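Local coordinates for DUF1955 domain-containing protein (Sulfolobus tokodaii, PDB 1WY6) that is of unknown function but is a helical repeat protein from a hyperthermophilic archaeon, built almost wholly of packed helices and connecting turns, at residues L77-V81 against A97-L101; G84-L90 against E122-I127. All blocks are in the same frame, centred on the assembly; numbering follows the deposited sequence.

Both contacts use helix 78-86. Contact 1 lies at its start, where 77-81 packs on 97-101 of helix 92-103, the next helix along the chain. Contact 2 lies at its end, where 84-90 meets 122-127, which leads into helix 125-137. The centres are about 14 Å apart. Contact 1 is about 4 Å from the centre of the chain, and contact 2 about 12 Å. Along the chain the order is 77-81, 84-90, 97-101, 122-127, so the two contacts interleave. Helix 78-86 thus packs on the next helix at its start, and the turn at its end meets the start of a later one. Packing of this kind, both near and farther along the chain, fits a helical repeat protein.

Contact 1: L77-V81 against A97-L101; sequences LKSVV and ALDIL
L101 rests on the flat L77-K78 peptide, with CD2 4.2 Å from K78 N and straight over one face. A97 CB comes from the same side but lower, near the oxygen edge, 3.9 Å from L77 O. That oxygen also accepts a bond from V80 N, three residues on. No ring takes part, and the other groups that meet are aliphatic.

L77 points its CG away from its own carbonyl carbon (chi1 -67°). This carries CD1 into the crook of I100, 3.6 Å from I100 CG2 and nearly as close to I100 CB and CD1. The two side chains run at a slant to each other. The small A97 lets the backbones come close, with the L77 and A97 CA atoms 5.7 Å apart. Its methyl sits among three side chains: V80 CG1 is 3.8 Å from A97 CB, and V81 CG2 and L77 CB are slightly farther off. V81 reaches across chiefly with CG2, to L101 CD1 at 3.9 Å and to L98 CD2 at 4.1 Å.

The contact is buried and joins the start of helix 78-86 to the second half of helix 92-103. The two run in broadly opposite senses as a helical hairpin, the kind of unit that builds helical repeat proteins. Helices 44-52 and 55-65 cover V80 through L50, M58 and F59. L98 packs on helices 107-117 and 125-137. V81 touches I113, and K78 forms a salt bridge with E112.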
ATOM      1  N   LEU A  77      -3.421   3.015   5.017  1.00 11.83           N
ATOM      2  CA  LEU A  77      -2.646   2.130   4.163  1.00  9.85           C
ATOM      3  C   LEU A  77      -3.333   1.759   2.854  1.00  7.64           C
ATOM      4  O   LEU A  77      -2.741   1.104   1.999  1.00  9.64           O
ATOM      5  CB  LEU A  77      -2.199   0.878   4.925  1.00  8.98           C
ATOM      6  CG  LEU A  77      -1.191   1.171   6.044  1.00 10.57           C
ATOM      7  CD1 LEU A  77      -0.501  -0.123   6.442  1.00 13.92           C
ATOM      8  CD2 LEU A  77      -0.145   2.191   5.573  1.00  9.36           C
ATOM      9  N   LYS A  78      -4.573   2.201   2.679  1.00 12.44           N
ATOM     10  CA  LYS A  78      -5.255   1.944   1.423  1.00 11.88           C
ATOM     11  C   LYS A  78      -4.506   2.755   0.359  1.00 12.25           C
ATOM     12  O   LYS A  78      -4.537   2.428  -0.827  1.00 12.92           O
ATOM     13  CB  LYS A  78      -6.713   2.396   1.479  1.00 13.17           C
ATOM     14  CG  LYS A  78      -7.468   2.109   0.183  1.00 12.06           C
ATOM     15  CD  LYS A  78      -8.810   2.839   0.116  1.00 19.68           C
ATOM     16  CE  LYS A  78      -9.441   2.672  -1.256  1.00 17.46           C
ATOM     17  NZ  LYS A  78     -10.731   3.403  -1.384  1.00 17.12           N
ATOM     18  N   SER A  79      -3.827   3.815   0.800  1.00 12.58           N
ATOM     19  CA  SER A  79      -3.052   4.679  -0.096  1.00 13.59           C
ATOM     20  C   SER A  79      -1.917   3.897  -0.765  1.00 10.82           C
ATOM     21  O   SER A  79      -1.547   4.160  -1.914  1.00  8.67           O
ATOM     22  CB  SER A  79      -2.440   5.851   0.690  1.00 16.95           C
ATOM     23  OG  SER A  79      -3.422   6.580   1.410  1.00 21.35           O
ATOM     24  N   VAL A  80      -1.348   2.947  -0.036  1.00 10.71           N
ATOM     25  CA  VAL A  80      -0.252   2.150  -0.574  1.00 10.76           C
ATOM     26  C   VAL A  80      -0.763   1.161  -1.618  1.00 11.50           C
ATOM     27  O   VAL A  80      -0.146   0.977  -2.659  1.00 11.71           O
ATOM     28  CB  VAL A  80       0.500   1.398   0.555  1.00  9.52           C
ATOM     29  CG1 VAL A  80       1.533   0.442  -0.042  1.00 12.82           C
ATOM     30  CG2 VAL A  80       1.181   2.406   1.459  1.00 11.40           C
ATOM     31  N   VAL A  81      -1.901   0.537  -1.337  1.00 13.58           N
ATOM     32  CA  VAL A  81      -2.496  -0.409  -2.271  1.00 12.34           C
ATOM     33  C   VAL A  81      -2.914   0.338  -3.544  1.00 13.94           C
ATOM     34  O   VAL A  81      -2.756  -0.174  -4.656  1.00  9.19           O
ATOM     35  CB  VAL A  81      -3.741  -1.075  -1.668  1.00 11.93           C
ATOM     36  CG1 VAL A  81      -4.264  -2.141  -2.621  1.00 15.17           C
ATOM     37  CG2 VAL A  81      -3.408  -1.667  -0.304  1.00  6.13           C
ATOM     38  N   ALA A  97       0.899  -3.853   3.170  1.00 14.47           N
ATOM     39  CA  ALA A  97      -0.223  -2.932   3.399  1.00 14.01           C
ATOM     40  C   ALA A  97      -1.534  -3.720   3.401  1.00 13.99           C
ATOM     41  O   ALA A  97      -2.432  -3.455   4.198  1.00 12.32           O
ATOM     42  CB  ALA A  97      -0.263  -1.872   2.315  1.00 14.49           C
ATOM     43  N   LEU A  98      -1.635  -4.681   2.488  1.00 14.18           N
ATOM     44  CA  LEU A  98      -2.817  -5.529   2.402  1.00 14.25           C
ATOM     45  C   LEU A  98      -2.959  -6.346   3.687  1.00 14.37           C
ATOM     46  O   LEU A  98      -4.034  -6.383   4.282  1.00 16.28           O
ATOM     47  CB  LEU A  98      -2.712  -6.479   1.204  1.00 13.88           C
ATOM     48  CG  LEU A  98      -3.039  -5.930  -0.189  1.00 12.79           C
ATOM     49  CD1 LEU A  98      -2.632  -6.940  -1.252  1.00 14.48           C
ATOM     50  CD2 LEU A  98      -4.531  -5.624  -0.280  1.00 14.89           C
ATOM     51  N   ASP A  99      -1.873  -6.993   4.109  1.00 13.29           N
ATOM     52  CA  ASP A  99      -1.894  -7.810   5.314  1.00 16.48           C
ATOM     53  C   ASP A  99      -2.290  -6.975   6.517  1.00 17.62           C
ATOM     54  O   ASP A  99      -3.079  -7.423   7.350  1.00 17.46           O
ATOM     55  CB  ASP A  99      -0.528  -8.476   5.561  1.00 17.25           C
ATOM     56  CG  ASP A  99      -0.147  -9.463   4.458  1.00 19.04           C
ATOM     57  OD1 ASP A  99      -1.050  -9.945   3.742  1.00 21.56           O
ATOM     58  OD2 ASP A  99       1.056  -9.768   4.307  1.00 21.77           O
ATOM     59  N   ILE A 100      -1.750  -5.761   6.610  1.00  8.99           N
ATOM     60  CA  ILE A 100      -2.091  -4.875   7.722  1.00  8.99           C
ATOM     61  C   ILE A 100      -3.557  -4.447   7.650  1.00  8.99           C
ATOM     62  O   ILE A 100      -4.229  -4.355   8.677  1.00 18.44           O
ATOM     63  CB  ILE A 100      -1.175  -3.634   7.744  1.00  8.99           C
ATOM     64  CG1 ILE A 100       0.247  -4.060   8.134  1.00  8.99           C
ATOM     65  CG2 ILE A 100      -1.700  -2.613   8.726  1.00  8.99           C
ATOM     66  CD1 ILE A 100       1.300  -3.009   7.863  1.00  8.99           C
ATOM     67  N   LEU A 101      -4.059  -4.186   6.445  1.00 17.26           N
ATOM     68  CA  LEU A 101      -5.461  -3.799   6.303  1.00 15.26           C
ATOM     69  C   LEU A 101      -6.363  -4.929   6.798  1.00 16.12           C
ATOM     70  O   LEU A 101      -7.347  -4.682   7.485  1.00 14.19           O
ATOM     71  CB  LEU A 101      -5.798  -3.469   4.846  1.00 14.29           C
ATOM     72  CG  LEU A 101      -5.192  -2.180   4.282  1.00 14.86           C
ATOM     73  CD1 LEU A 101      -5.606  -2.006   2.839  1.00 13.56           C
ATOM     74  CD2 LEU A 101      -5.639  -0.989   5.115  1.00 12.83           C
TER

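Contact 2: G84-L90 against E122-I127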
ATOM      1  N   GLY A  84      -0.295   0.695  -5.819  1.00 17.17           N
ATOM      2  CA  GLY A  84      -0.003  -0.582  -6.439  1.00 16.92           C
ATOM      3  C   GLY A  84      -0.900  -0.713  -7.660  1.00 18.79           C
ATOM      4  O   GLY A  84      -0.450  -1.095  -8.740  1.00 20.25           O
ATOM      5  N   VAL A  85      -2.175  -0.370  -7.494  1.00 20.64           N
ATOM      6  CA  VAL A  85      -3.138  -0.446  -8.591  1.00 22.29           C
ATOM      7  C   VAL A  85      -2.864   0.585  -9.689  1.00 22.96           C
ATOM      8  O   VAL A  85      -2.907   0.257 -10.870  1.00 23.92           O
ATOM      9  CB  VAL A  85      -4.597  -0.266  -8.079  1.00 23.54           C
ATOM     10  CG1 VAL A  85      -5.583  -0.268  -9.258  1.00 22.75           C
ATOM     11  CG2 VAL A  85      -4.949  -1.398  -7.120  1.00 22.32           C
ATOM     12  N   ILE A  86      -2.590   1.831  -9.306  1.00 22.38           N
ATOM     13  CA  ILE A  86      -2.319   2.873 -10.292  1.00 21.56           C
ATOM     14  C   ILE A  86      -1.064   2.513 -11.078  1.00 20.35           C
ATOM     15  O   ILE A  86      -1.024   2.643 -12.298  1.00 21.90           O
ATOM     16  CB  ILE A  86      -2.119   4.248  -9.621  1.00 23.09           C
ATOM     17  CG1 ILE A  86      -3.400   4.655  -8.884  1.00 27.39           C
ATOM     18  CG2 ILE A  86      -1.756   5.295 -10.674  1.00 23.20           C
ATOM     19  CD1 ILE A  86      -3.317   6.004  -8.191  1.00 30.76           C
ATOM     20  N   ASN A  87      -0.040   2.061 -10.366  1.00 18.83           N
ATOM     21  CA  ASN A  87       1.208   1.663 -10.992  1.00 19.50           C
ATOM     22  C   ASN A  87       1.067   0.243 -11.551  1.00 20.76           C
ATOM     23  O   ASN A  87       2.020  -0.320 -12.080  1.00 22.13           O
ATOM     24  CB  ASN A  87       2.342   1.709  -9.956  1.00 21.07           C
ATOM     25  CG  ASN A  87       2.741   3.136  -9.582  1.00 16.75           C
ATOM     26  OD1 ASN A  87       1.925   4.049  -9.614  1.00 16.19           O
ATOM     27  ND2 ASN A  87       4.004   3.321  -9.219  1.00 10.41           N
ATOM     28  N   ASN A  88      -0.129  -0.326 -11.428  1.00 24.05           N
ATOM     29  CA  ASN A  88      -0.397  -1.687 -11.889  1.00 27.08           C
ATOM     30  C   ASN A  88       0.776  -2.573 -11.520  1.00 27.64           C
ATOM     31  O   ASN A  88       1.212  -3.410 -12.304  1.00 29.00           O
ATOM     32  CB  ASN A  88      -0.602  -1.726 -13.404  1.00 27.12           C
ATOM     33  CG  ASN A  88      -1.175  -3.047 -13.875  1.00 31.49           C
ATOM     34  OD1 ASN A  88      -2.205  -3.504 -13.374  1.00 29.12           O
ATOM     35  ND2 ASN A  88      -0.516  -3.667 -14.848  1.00 30.69           N
ATOM     36  N   THR A  89       1.291  -2.377 -10.314  1.00 28.76           N
ATOM     37  CA  THR A  89       2.426  -3.152  -9.854  1.00 28.51           C
ATOM     38  C   THR A  89       2.228  -3.661  -8.433  1.00 27.38           C
ATOM     39  O   THR A  89       1.761  -2.942  -7.556  1.00 26.98           O
ATOM     40  CB  THR A  89       3.726  -2.310  -9.906  1.00 29.62           C
ATOM     41  OG1 THR A  89       4.853  -3.159  -9.664  1.00 33.76           O
ATOM     42  CG2 THR A  89       3.694  -1.197  -8.855  1.00 28.45           C
ATOM     43  N   LEU A  90       2.583  -4.919  -8.226  1.00 24.17           N
ATOM     44  CA  LEU A  90       2.485  -5.550  -6.925  1.00 24.96           C
ATOM     45  C   LEU A  90       3.916  -5.609  -6.395  1.00 24.94           C
ATOM     46  O   LEU A  90       4.846  -5.886  -7.154  1.00 24.46           O
ATOM     47  CB  LEU A  90       1.914  -6.958  -7.081  1.00 25.47           C
ATOM     48  CG  LEU A  90       1.649  -7.794  -5.830  1.00 28.57           C
ATOM     49  CD1 LEU A  90       0.707  -7.049  -4.902  1.00 31.85           C
ATOM     50  CD2 LEU A  90       1.052  -9.133  -6.236  1.00 30.46           C
ATOM     51  N   GLU A 122      -8.222  -3.023 -15.651  1.00 43.57           N
ATOM     52  CA  GLU A 122      -6.967  -2.883 -16.384  1.00 39.49           C
ATOM     53  C   GLU A 122      -5.799  -3.502 -15.624  1.00 34.46           C
ATOM     54  O   GLU A 122      -4.723  -3.714 -16.184  1.00 30.27           O
ATOM     55  CB  GLU A 122      -6.684  -1.401 -16.640  1.00 39.17           C
ATOM     56  CG  GLU A 122      -5.507  -1.140 -17.556  1.00 44.05           C
ATOM     57  CD  GLU A 122      -5.653  -1.831 -18.903  1.00 50.57           C
ATOM     58  OE1 GLU A 122      -6.710  -1.660 -19.550  1.00 49.96           O
ATOM     59  OE2 GLU A 122      -4.711  -2.542 -19.318  1.00 53.75           O
ATOM     60  N   VAL A 123      -6.020  -3.786 -14.344  1.00 32.19           N
ATOM     61  CA  VAL A 123      -4.986  -4.372 -13.496  1.00 30.14           C
ATOM     62  C   VAL A 123      -4.615  -5.778 -13.947  1.00 28.10           C
ATOM     63  O   VAL A 123      -5.427  -6.472 -14.559  1.00 26.18           O
ATOM     64  CB  VAL A 123      -5.444  -4.433 -12.020  1.00 32.16           C
ATOM     65  CG1 VAL A 123      -5.399  -3.042 -11.406  1.00 32.03           C
ATOM     66  CG2 VAL A 123      -6.853  -5.003 -11.936  1.00 29.55           C
ATOM     67  N   SER A 124      -3.386  -6.187 -13.643  1.00 25.75           N
ATOM     68  CA  SER A 124      -2.899  -7.507 -14.014  1.00 25.40           C
ATOM     69  C   SER A 124      -3.571  -8.579 -13.161  1.00 23.90           C
ATOM     70  O   SER A 124      -4.221  -8.275 -12.164  1.00 22.85           O
ATOM     71  CB  SER A 124      -1.385  -7.578 -13.822  1.00 23.84           C
ATOM     72  OG  SER A 124      -1.047  -7.440 -12.456  1.00 25.71           O
ATOM     73  N   ALA A 125      -3.401  -9.835 -13.555  1.00 24.39           N
ATOM     74  CA  ALA A 125      -3.992 -10.951 -12.831  1.00 23.07           C
ATOM     75  C   ALA A 125      -3.449 -11.045 -11.401  1.00 22.95           C
ATOM     76  O   ALA A 125      -4.194 -11.346 -10.466  1.00 19.89           O
ATOM     77  CB  ALA A 125      -3.724 -12.258 -13.583  1.00 24.84           C
ATOM     78  N   SER A 126      -2.156 -10.784 -11.234  1.00 21.56           N
ATOM     79  CA  SER A 126      -1.530 -10.858  -9.912  1.00 22.18           C
ATOM     80  C   SER A 126      -2.226  -9.948  -8.905  1.00 18.84           C
ATOM     81  O   SER A 126      -2.541 -10.360  -7.787  1.00 18.69           O
ATOM     82  CB  SER A 126      -0.047 -10.495 -10.005  1.00 22.15           C
ATOM     83  OG  SER A 126       0.127  -9.200 -10.548  1.00 26.57           O
ATOM     84  N   ILE A 127      -2.471  -8.711  -9.308  1.00  8.99           N
ATOM     85  CA  ILE A 127      -3.139  -7.755  -8.443  1.00  8.99           C
ATOM     86  C   ILE A 127      -4.561  -8.236  -8.114  1.00  8.99           C
ATOM     87  O   ILE A 127      -4.979  -8.202  -6.953  1.00 16.72           O
ATOM     88  CB  ILE A 127      -3.130  -6.349  -9.109  1.00  8.99           C
ATOM     89  CG1 ILE A 127      -1.687  -5.818  -9.120  1.00  8.99           C
ATOM     90  CG2 ILE A 127      -4.027  -5.391  -8.340  1.00  8.99           C
ATOM     91  CD1 ILE A 127      -1.432  -4.623 -10.034  1.00  8.99           C
TER
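N88 and V123 bring the two backbones together, with their CA atoms 5.6 Å apart. N88 is the first residue to leave helix 78-86, in a Schellman motif. It has left-handed backbone angles (phi 42°), T89 N bonds back to G84 O at 2.7 Å, and N88 N bonds weakly to V85 O. T89 and L90 then run extended. On the other segment V123 and S124, the N-cap of helix 125-137, are extended. V123 faces N88, and L90 lies nearest I127.

The N88 side chain reaches the other segment. Its CG lies opposite the backbone N (chi1 -167°), which turns the amide to the other segment. S124 N gives its hydrogen to N88 OD1 at 2.9 Å. The donor lies in the carbonyl plane, on a lone pair, but the bond is bent, with 134° at the hydrogen. I127 comes in beneath the turn, its CD1 3.4 Å from N88 C and square over the face of the N88-T89 peptide. V85 CG1 meets V123 CG1 at 3.5 Å, the two valines crossing at an angle, and I117 of helix 107-117 touches both. L90 CD2 lies 4.2 Å from S126 CB. The hydroxyls of S124 and S126 bond to each other, S124 OG to S126 OG at 2.8 Å.

A leucine in place of N88 would probably leave S124 N without this acceptor and the helix ends without their bond.

The bond satisfies the N88 amide oxygen and probably fixes that amide's rotation, so one helix's C-terminal turn is tied to another's N-cap residue.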